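Local coordinates for DUF305 domain-containing protein (Deinococcus radiodurans R1, PDB 3BT5), which is of unknown function but belongs to the DUF305 family of the ferritin clan and folds as an all-helical bundle, at residues R44-A47 with L48-L52; S96-P99 with V100-E104; G117-A120 with M121-M125. All coordinates share one frame; numbering follows the deposited sequence. Where two conformers were deposited one is given.

Contact 1: residues R44-A47 with L48-L52; sequences RSLA and LDIQL
Leu-46 and Ile-50, one turn apart on helix 41-68, meet through their outer methyls, CD1 of Leu-46 lying 3.9 Å from CD1 of Ile-50. The branches come together at a slant, the end of Leu-46 against the CG1-CD1 arm of Ile-50. Leu-46 sends CG away from its own nitrogen (chi1 -180°), which swings the isobutyl group forward along the helix to the isoleucine. The same arm of Ile-50 also lies against the backbone, CG1 3.3 Å from Leu-46 O. This is the tight half of the contact: helix 132-158 covers the pair through Met-152, and helix 100-122 reaches it with Leu-108 and Met-111, while the buried methyl of Ala-47 meets Met-34 and Phe-107.

The outward half is looser. Leu-48 lays CG 3.3 Å from Arg-44 O and finds its side-chain partner in Leu-35 of helix 11-37. Asp-49 turns its carboxylate back over the preceding turn, with OD2 3.5 Å from Ser-45 O; both atoms are acceptors, so no hydrogen bond joins them. Ser-45 OG instead bonds Arg-41 O, and the guanidinium of Arg-44 reaches back to Leu-35 O and Ser-38 O. Beneath both halves run four regular bonds, such as Ile-50 N to Leu-46 O at 3.0 Å. An apolar side against neighbouring helices and a mixed, more exposed side are what is expected of an alpha-helix packed in a bundle.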
ATOM      1  N   ARG A  44      17.071  -0.891  -0.182  1.00 25.27           N
ATOM      2  CA  ARG A  44      16.875   0.514   0.140  1.00 25.94           C
ATOM      3  C   ARG A  44      16.267   1.308  -1.030  1.00 23.79           C
ATOM      4  O   ARG A  44      15.320   2.107  -0.844  1.00 26.30           O
ATOM      5  CB  ARG A  44      18.202   1.150   0.554  1.00 27.66           C
ATOM      6  CG  ARG A  44      18.775   0.628   1.866  1.00 28.72           C
ATOM      7  CD  ARG A  44      20.119   1.322   2.176  1.00 30.28           C
ATOM      8  NE  ARG A  44      19.899   2.743   2.434  1.00 37.36           N
ATOM      9  CZ  ARG A  44      19.496   3.236   3.604  1.00 38.10           C
ATOM     10  NH1 ARG A  44      19.307   2.425   4.637  1.00 37.18           N
ATOM     11  NH2 ARG A  44      19.292   4.540   3.751  1.00 40.99           N
ATOM     12  N   SER A  45      16.805   1.074  -2.225  1.00 25.77           N
ATOM     13  CA  SER A  45      16.340   1.741  -3.445  1.00 28.15           C
ATOM     14  C   SER A  45      14.871   1.413  -3.680  1.00 24.77           C
ATOM     15  O   SER A  45      14.040   2.275  -3.974  1.00 26.04           O
ATOM     16  CB  SER A  45      17.154   1.263  -4.653  1.00 27.97           C
ATOM     17  OG  SER A  45      18.478   1.776  -4.614  1.00 37.46           O
ATOM     18  N   LEU A  46      14.556   0.138  -3.550  1.00 25.39           N
ATOM     19  CA  LEU A  46      13.210  -0.318  -3.752  1.00 22.94           C
ATOM     20  C   LEU A  46      12.253   0.286  -2.701  1.00 21.85           C
ATOM     21  O   LEU A  46      11.145   0.738  -3.039  1.00 22.59           O
ATOM     22  CB  LEU A  46      13.215  -1.843  -3.737  1.00 25.15           C
ATOM     23  CG  LEU A  46      11.867  -2.523  -3.940  1.00 25.91           C
ATOM     24  CD1 LEU A  46      11.159  -2.094  -5.240  1.00 27.10           C
ATOM     25  CD2 LEU A  46      12.053  -4.030  -3.864  1.00 29.64           C
ATOM     26  N   ALA A  47      12.656   0.297  -1.429  1.00 20.17           N
ATOM     27  CA  ALA A  47      11.825   0.877  -0.379  1.00 20.69           C
ATOM     28  C   ALA A  47      11.522   2.363  -0.647  1.00 19.94           C
ATOM     29  O   ALA A  47      10.374   2.822  -0.510  1.00 21.44           O
ATOM     30  CB  ALA A  47      12.464   0.660   1.007  1.00 22.33           C
ATOM     31  N   LEU A  48      12.542   3.106  -1.071  1.00 22.11           N
ATOM     32  CA  LEU A  48      12.363   4.517  -1.402  1.00 22.14           C
ATOM     33  C   LEU A  48      11.361   4.718  -2.542  1.00 22.02           C
ATOM     34  O   LEU A  48      10.470   5.593  -2.486  1.00 24.14           O
ATOM     35  CB  LEU A  48      13.727   5.106  -1.824  1.00 27.06           C
ATOM     36  CG  LEU A  48      14.725   5.366  -0.703  1.00 33.77           C
ATOM     37  CD1 LEU A  48      16.173   5.441  -1.214  1.00 35.93           C
ATOM     38  CD2 LEU A  48      14.339   6.643   0.018  1.00 36.37           C
ATOM     39  N   ASP A  49      11.510   3.907  -3.578  1.00 22.65           N
ATOM     40  CA  ASP A  49      10.659   4.014  -4.753  1.00 22.44           C
ATOM     41  C   ASP A  49       9.211   3.715  -4.386  1.00 20.21           C
ATOM     42  O   ASP A  49       8.289   4.380  -4.858  1.00 20.68           O
ATOM     43  CB  ASP A  49      11.126   3.054  -5.836  1.00 27.06           C
ATOM     44  CG  ASP A  49      12.414   3.503  -6.494  1.00 35.23           C
ATOM     45  OD1 ASP A  49      12.838   4.654  -6.266  1.00 40.67           O
ATOM     46  OD2 ASP A  49      12.994   2.696  -7.235  1.00 42.37           O
ATOM     47  N   ILE A  50       9.003   2.710  -3.529  1.00 18.74           N
ATOM     48  CA  ILE A  50       7.628   2.389  -3.155  1.00 17.90           C
ATOM     49  C   ILE A  50       7.035   3.500  -2.297  1.00 17.96           C
ATOM     50  O   ILE A  50       5.857   3.855  -2.436  1.00 18.67           O
ATOM     51  CB  ILE A  50       7.572   1.012  -2.432  1.00 19.32           C
ATOM     52  CG1 ILE A  50       7.966  -0.113  -3.405  1.00 21.80           C
ATOM     53  CG2 ILE A  50       6.189   0.793  -1.805  1.00 19.94           C
ATOM     54  CD1 ILE A  50       8.281  -1.458  -2.704  1.00 24.81           C
ATOM     55  N   GLN A  51       7.834   4.078  -1.413  0.50 12.37           N
ATOM     56  CA  GLN A  51       7.347   5.190  -0.611  0.50 20.91           C
ATOM     57  C   GLN A  51       6.887   6.332  -1.519  0.50 14.45           C
ATOM     58  O   GLN A  51       5.818   6.916  -1.333  0.50 14.76           O
ATOM     59  CB  GLN A  51       8.446   5.692   0.325  0.50 25.76           C
ATOM     60  CG  GLN A  51       7.988   6.805   1.239  0.50 30.60           C
ATOM     61  CD  GLN A  51       9.138   7.608   1.785  0.50 34.79           C
ATOM     62  OE1 GLN A  51      10.006   7.078   2.481  0.50 37.62           O
ATOM     63  NE2 GLN A  51       9.153   8.894   1.481  0.50 34.53           N
ATOM     64  N   LEU A  52       7.697   6.645  -2.520  1.00 20.26           N
ATOM     65  CA  LEU A  52       7.362   7.761  -3.387  1.00 21.18           C
ATOM     66  C   LEU A  52       6.110   7.508  -4.226  1.00 19.63           C
ATOM     67  O   LEU A  52       5.239   8.377  -4.377  1.00 20.04           O
ATOM     68  CB  LEU A  52       8.565   8.099  -4.275  1.00 25.45           C
ATOM     69  CG  LEU A  52       9.714   8.753  -3.487  1.00 33.05           C
ATOM     70  CD1 LEU A  52      10.963   8.948  -4.349  1.00 36.95           C
ATOM     71  CD2 LEU A  52       9.269  10.089  -2.842  1.00 38.42           C
TER

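Contact 2: residues S96-P99 with V100-E104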
ATOM      1  N   SER A  96      11.664  -4.223  12.581  1.00 13.96           N
ATOM      2  CA  SER A  96      12.613  -3.502  13.421  1.00 16.41           C
ATOM      3  C   SER A  96      13.397  -4.419  14.362  1.00 17.43           C
ATOM      4  O   SER A  96      14.449  -4.018  14.860  1.00 20.46           O
ATOM      5  CB  SER A  96      11.898  -2.442  14.276  1.00 16.69           C
ATOM      6  OG  SER A  96      11.430  -1.372  13.470  1.00 17.06           O
ATOM      7  N   THR A  97      12.869  -5.611  14.630  1.00 17.15           N
ATOM      8  CA  THR A  97      13.403  -6.485  15.682  1.00 17.81           C
ATOM      9  C   THR A  97      14.115  -7.716  15.135  1.00 17.49           C
ATOM     10  O   THR A  97      14.962  -8.287  15.816  1.00 23.10           O
ATOM     11  CB  THR A  97      12.283  -6.984  16.637  1.00 16.67           C
ATOM     12  OG1 THR A  97      11.379  -7.801  15.916  1.00 17.88           O
ATOM     13  CG2 THR A  97      11.515  -5.843  17.317  1.00 19.90           C
ATOM     14  N   LEU A  98      13.738  -8.191  13.951  1.00 17.22           N
ATOM     15  CA  LEU A  98      14.335  -9.419  13.406  1.00 18.79           C
ATOM     16  C   LEU A  98      15.759  -9.136  12.926  1.00 18.46           C
ATOM     17  O   LEU A  98      16.080  -7.997  12.583  1.00 19.22           O
ATOM     18  CB  LEU A  98      13.493  -9.924  12.226  1.00 20.12           C
ATOM     19  CG  LEU A  98      12.100 -10.458  12.594  1.00 21.44           C
ATOM     20  CD1 LEU A  98      11.307 -10.676  11.312  1.00 23.41           C
ATOM     21  CD2 LEU A  98      12.230 -11.772  13.393  1.00 26.14           C
ATOM     22  N   PRO A  99      16.613 -10.175  12.873  1.00 19.50           N
ATOM     23  CA  PRO A  99      17.912  -9.989  12.240  1.00 21.04           C
ATOM     24  C   PRO A  99      17.717  -9.368  10.863  1.00 20.51           C
ATOM     25  O   PRO A  99      16.741  -9.680  10.171  1.00 21.68           O
ATOM     26  CB  PRO A  99      18.467 -11.428  12.130  1.00 24.86           C
ATOM     27  CG  PRO A  99      17.811 -12.180  13.239  1.00 25.40           C
ATOM     28  CD  PRO A  99      16.406 -11.560  13.325  1.00 22.80           C
ATOM     29  N   VAL A 100      18.603  -8.466  10.467  1.00 21.94           N
ATOM     30  CA  VAL A 100      18.351  -7.641   9.278  1.00 22.68           C
ATOM     31  C   VAL A 100      18.045  -8.431   8.005  1.00 22.00           C
ATOM     32  O   VAL A 100      17.151  -8.069   7.236  1.00 22.42           O
ATOM     33  CB  VAL A 100      19.478  -6.631   9.034  1.00 27.20           C
ATOM     34  CG1 VAL A 100      19.185  -5.804   7.801  1.00 28.22           C
ATOM     35  CG2 VAL A 100      19.652  -5.728  10.241  1.00 29.69           C
ATOM     36  N   GLU A 101      18.776  -9.507   7.764  1.00 23.71           N
ATOM     37  CA  GLU A 101      18.534 -10.293   6.561  1.00 24.88           C
ATOM     38  C   GLU A 101      17.132 -10.899   6.552  1.00 23.35           C
ATOM     39  O   GLU A 101      16.475 -10.944   5.503  1.00 24.18           O
ATOM     40  CB  GLU A 101      19.608 -11.369   6.403  1.00 28.32           C
ATOM     41  CG  GLU A 101      20.915 -10.995   7.106  1.00 39.86           C
ATOM     42  CD  GLU A 101      20.851 -11.165   8.638  1.00 38.87           C
ATOM     43  OE1 GLU A 101      20.366 -12.213   9.113  1.00 47.61           O
ATOM     44  OE2 GLU A 101      21.290 -10.257   9.367  1.00 36.85           O
ATOM     45  N   GLN A 102      16.644 -11.317   7.721  1.00 21.72           N
ATOM     46  CA  GLN A 102      15.281 -11.827   7.831  1.00 20.50           C
ATOM     47  C   GLN A 102      14.280 -10.677   7.685  1.00 18.93           C
ATOM     48  O   GLN A 102      13.235 -10.847   7.054  1.00 19.89           O
ATOM     49  CB  GLN A 102      15.081 -12.517   9.174  1.00 22.76           C
ATOM     50  CG  GLN A 102      15.880 -13.803   9.330  1.00 27.45           C
ATOM     51  CD  GLN A 102      15.734 -14.400  10.716  1.00 29.54           C
ATOM     52  OE1 GLN A 102      14.647 -14.380  11.310  1.00 33.13           O
ATOM     53  NE2 GLN A 102      16.834 -14.942  11.244  1.00 34.69           N
ATOM     54  N   ALA A 103      14.592  -9.508   8.248  1.00 17.95           N
ATOM     55  CA  ALA A 103      13.716  -8.339   8.121  1.00 16.05           C
ATOM     56  C   ALA A 103      13.578  -7.901   6.669  1.00 17.27           C
ATOM     57  O   ALA A 103      12.493  -7.504   6.238  1.00 17.12           O
ATOM     58  CB  ALA A 103      14.234  -7.200   8.975  1.00 17.79           C
ATOM     59  N   GLU A 104      14.664  -7.985   5.899  1.00 17.87           N
ATOM     60  CA  GLU A 104      14.572  -7.642   4.479  1.00 18.48           C
ATOM     61  C   GLU A 104      13.634  -8.566   3.713  1.00 18.52           C
ATOM     62  O   GLU A 104      12.831  -8.098   2.878  1.00 19.23           O
ATOM     63  CB  GLU A 104      15.968  -7.690   3.843  1.00 21.93           C
ATOM     64  CG  GLU A 104      16.850  -6.553   4.341  1.00 22.81           C
ATOM     65  CD  GLU A 104      18.325  -6.791   4.113  1.00 27.98           C
ATOM     66  OE1 GLU A 104      18.723  -7.946   3.838  1.00 28.73           O
ATOM     67  OE2 GLU A 104      19.074  -5.811   4.245  1.00 31.28           O
TER
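Leu-98 leans over Ala-103 and Gln-102 where the chain, having left helix 89-97, at once starts helix 100-122. It is the first residue to depart from helical angles, and the backbone here becomes an extended link. The side chain meets the new helix at two points. CB comes within 4.3 Å of Ala-103 CB, and farther out CD2 lies 4.1 Å from Gln-102 OE1, where the two side chains run at about a right angle to one another. The carbonyl of Leu-98 is taken by Arg-37 NH1 of helix 11-37.

Pro-99 follows at the N-cap position. Its O receives Ala-103 N at 2.9 Å, and this bond closes the first turn. Two polar side chains come up to the ring of Pro-99. Gln-102, extended beyond CG and with CG placed beside its own nitrogen (chi1 -67°), runs back past the ring; its amide lies on the side of one ring face, displaced toward the CG-CD edge, so that NE2 stands 3.5 Å from Pro-99 CG and OE1 lies 3.9 Å from Pro-99 CD. Glu-101 arrives by another route: a first torsion off the staggered positions (chi1 -25°) and a bend at chi2 (76°) together fold its chain back until OE1 reaches the ring at one corner, 3.7 Å from Pro-99 CB.

Neither approach is a hydrogen bond, since the ring atoms touched, CB, CG and CD, are all carbons. The chemistry therefore implies a helix start held across the contact by the backbone bond from Ala-103 N to Pro-99 O, with the proline flank clothed by polar groups through van der Waals contact. The carboxylate of Glu-101 may also gain from the helix dipole, lying near the N-terminus of helix 100-122.

Contact 3: residues G117-A120 with M121-M125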
ATOM      1  N   GLY A 117      -3.430  -7.327  -1.830  1.00 15.46           N
ATOM      2  CA  GLY A 117      -4.716  -6.916  -1.254  1.00 15.15           C
ATOM      3  C   GLY A 117      -5.223  -5.636  -1.896  1.00 14.48           C
ATOM      4  O   GLY A 117      -6.423  -5.516  -2.183  1.00 15.59           O
ATOM      5  N   ALA A 118      -4.324  -4.685  -2.159  1.00 14.17           N
ATOM      6  CA  ALA A 118      -4.719  -3.435  -2.836  1.00 15.16           C
ATOM      7  C   ALA A 118      -5.317  -3.760  -4.211  1.00 14.81           C
ATOM      8  O   ALA A 118      -6.364  -3.218  -4.586  1.00 15.84           O
ATOM      9  CB  ALA A 118      -3.539  -2.452  -2.964  1.00 16.42           C
ATOM     10  N   VAL A 119      -4.666  -4.640  -4.966  1.00 15.13           N
ATOM     11  CA  VAL A 119      -5.207  -4.969  -6.290  1.00 15.40           C
ATOM     12  C   VAL A 119      -6.606  -5.580  -6.149  1.00 15.83           C
ATOM     13  O   VAL A 119      -7.542  -5.244  -6.893  1.00 17.31           O
ATOM     14  CB  VAL A 119      -4.248  -5.914  -7.045  1.00 17.38           C
ATOM     15  CG1 VAL A 119      -4.901  -6.445  -8.340  1.00 19.10           C
ATOM     16  CG2 VAL A 119      -2.977  -5.158  -7.387  1.00 18.95           C
ATOM     17  N   ALA A 120      -6.764  -6.476  -5.192  1.00 16.83           N
ATOM     18  CA  ALA A 120      -8.033  -7.171  -4.997  1.00 17.02           C
ATOM     19  C   ALA A 120      -9.173  -6.232  -4.547  1.00 18.50           C
ATOM     20  O   ALA A 120     -10.348  -6.466  -4.844  1.00 23.56           O
ATOM     21  CB  ALA A 120      -7.838  -8.314  -4.013  1.00 19.54           C
ATOM     22  N   MET A 121      -8.833  -5.169  -3.818  1.00 17.37           N
ATOM     23  CA  MET A 121      -9.789  -4.127  -3.412  0.50 17.30           C
ATOM     24  C   MET A 121     -10.177  -3.253  -4.602  1.00 18.50           C
ATOM     25  O   MET A 121     -11.269  -2.677  -4.657  1.00 21.42           O
ATOM     26  CB  MET A 121      -9.158  -3.241  -2.319  0.50 16.34           C
ATOM     27  CG  MET A 121      -8.849  -3.997  -1.017  0.50 14.99           C
ATOM     28  SD  MET A 121      -7.796  -3.191   0.207  0.50 16.28           S
ATOM     29  CE  MET A 121      -8.741  -1.722   0.642  0.50 20.75           C
ATOM     30  N   THR A 122      -9.261  -3.133  -5.548  1.00 17.59           N
ATOM     31  CA  THR A 122      -9.407  -2.138  -6.592  1.00 18.76           C
ATOM     32  C   THR A 122     -10.091  -2.643  -7.850  1.00 19.86           C
ATOM     33  O   THR A 122     -10.832  -1.895  -8.505  1.00 21.28           O
ATOM     34  CB  THR A 122      -8.058  -1.513  -6.888  1.00 20.24           C
ATOM     35  OG1 THR A 122      -7.547  -0.960  -5.665  1.00 19.26           O
ATOM     36  CG2 THR A 122      -8.191  -0.430  -7.907  1.00 22.58           C
ATOM     37  N   LEU A 123      -9.893  -3.912  -8.173  1.00 21.13           N
ATOM     38  CA  LEU A 123     -10.483  -4.458  -9.403  1.00 22.59           C
ATOM     39  C   LEU A 123     -11.984  -4.213  -9.539  1.00 23.46           C
ATOM     40  O   LEU A 123     -12.437  -3.839 -10.621  1.00 26.08           O
ATOM     41  CB  LEU A 123     -10.132  -5.942  -9.559  1.00 26.83           C
ATOM     42  CG  LEU A 123      -8.658  -6.168  -9.895  1.00 25.29           C
ATOM     43  CD1 LEU A 123      -8.325  -7.660  -9.853  1.00 32.32           C
ATOM     44  CD2 LEU A 123      -8.245  -5.536 -11.234  1.00 29.02           C
ATOM     45  N   PRO A 124     -12.759  -4.425  -8.457  1.00 28.18           N
ATOM     46  CA  PRO A 124     -14.206  -4.153  -8.564  1.00 28.62           C
ATOM     47  C   PRO A 124     -14.569  -2.700  -8.889  1.00 29.54           C
ATOM     48  O   PRO A 124     -15.666  -2.444  -9.415  1.00 31.08           O
ATOM     49  CB  PRO A 124     -14.732  -4.553  -7.175  1.00 30.82           C
ATOM     50  CG  PRO A 124     -13.724  -5.579  -6.683  1.00 31.34           C
ATOM     51  CD  PRO A 124     -12.417  -4.974  -7.130  1.00 27.16           C
ATOM     52  N   MET A 125     -13.673  -1.759  -8.592  1.00 26.99           N
ATOM     53  CA  MET A 125     -13.930  -0.349  -8.890  1.00 29.41           C
ATOM     54  C   MET A 125     -13.679  -0.007 -10.353  1.00 31.49           C
ATOM     55  O   MET A 125     -14.006   1.096 -10.799  1.00 35.76           O
ATOM     56  CB  MET A 125     -13.125   0.577  -7.965  1.00 26.23           C
ATOM     57  CG  MET A 125     -13.341   0.261  -6.493  1.00 27.52           C
ATOM     58  SD  MET A 125     -15.029   0.591  -5.950  1.00 29.62           S
ATOM     59  CE  MET A 125     -15.213   2.176  -6.727  1.00 27.64           C
TER
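Thr-122 OG1 donates to Ala-118 O at 2.8 Å, the shortest polar link between Gly-117 to Ala-120 and Met-121 to Met-125. The hydroxyl sits beside its own backbone nitrogen (chi1 -57°), which turns it back to the carbonyl one turn earlier, and it approaches tilted 33° from the carbonyl plane. Ala-118 O also receives weak bonds from Met-121 N and Thr-122 N. Val-119 O is shared as well: Leu-123 N bonds it at 3.0 Å, whereas Thr-122 N, also 3.0 Å away, lies above the carbonyl plane. Met-121 N bonds Gly-117 O at 2.9 Å.

Bonds reaching back three as well as four residues occur here in the last turns of helix 100-122, one of the long helices of the bundle. Pro-124 has no N-H to give to Ala-120 O; its CD lies 3.4 Å from that oxygen instead.

Packing spreads outward from these bonds. Val-119 and Leu-123 run alongside each other in one direction off the helix, CG1 of the valine 3.9 Å from CD1 of the leucine. Met-121, modelled in two conformers, touches His-23 of helix 11-37. The buried Thr-122 fits between two helices, meeting Phe-16 and Met-20 of helix 11-37 and Ala-138 and Val-142 of helix 132-158.

How the contacts relate
Three local contacts on two helices compare a mid-helix site, a helix start and the last turns of a helix. Contact 1 lies within helix 41-68, whereas contacts 2 and 3 lie toward opposite ends of helix 100-122, their centres about 29 Å apart on opposite sides of the chain's centre. Contact 2 is the surface case; contacts 1 and 3 are partly buried, with centres about 22 Å apart. Regular backbone bonding serves the mid-helix site, the bond from Ala-103 N to Pro-99 O spans the proline-led start, and a side-chain hydroxyl joins branched bonding in the last turns. Helix 11-37 touches all three, while helix 132-158 packs on contacts 1 and 3.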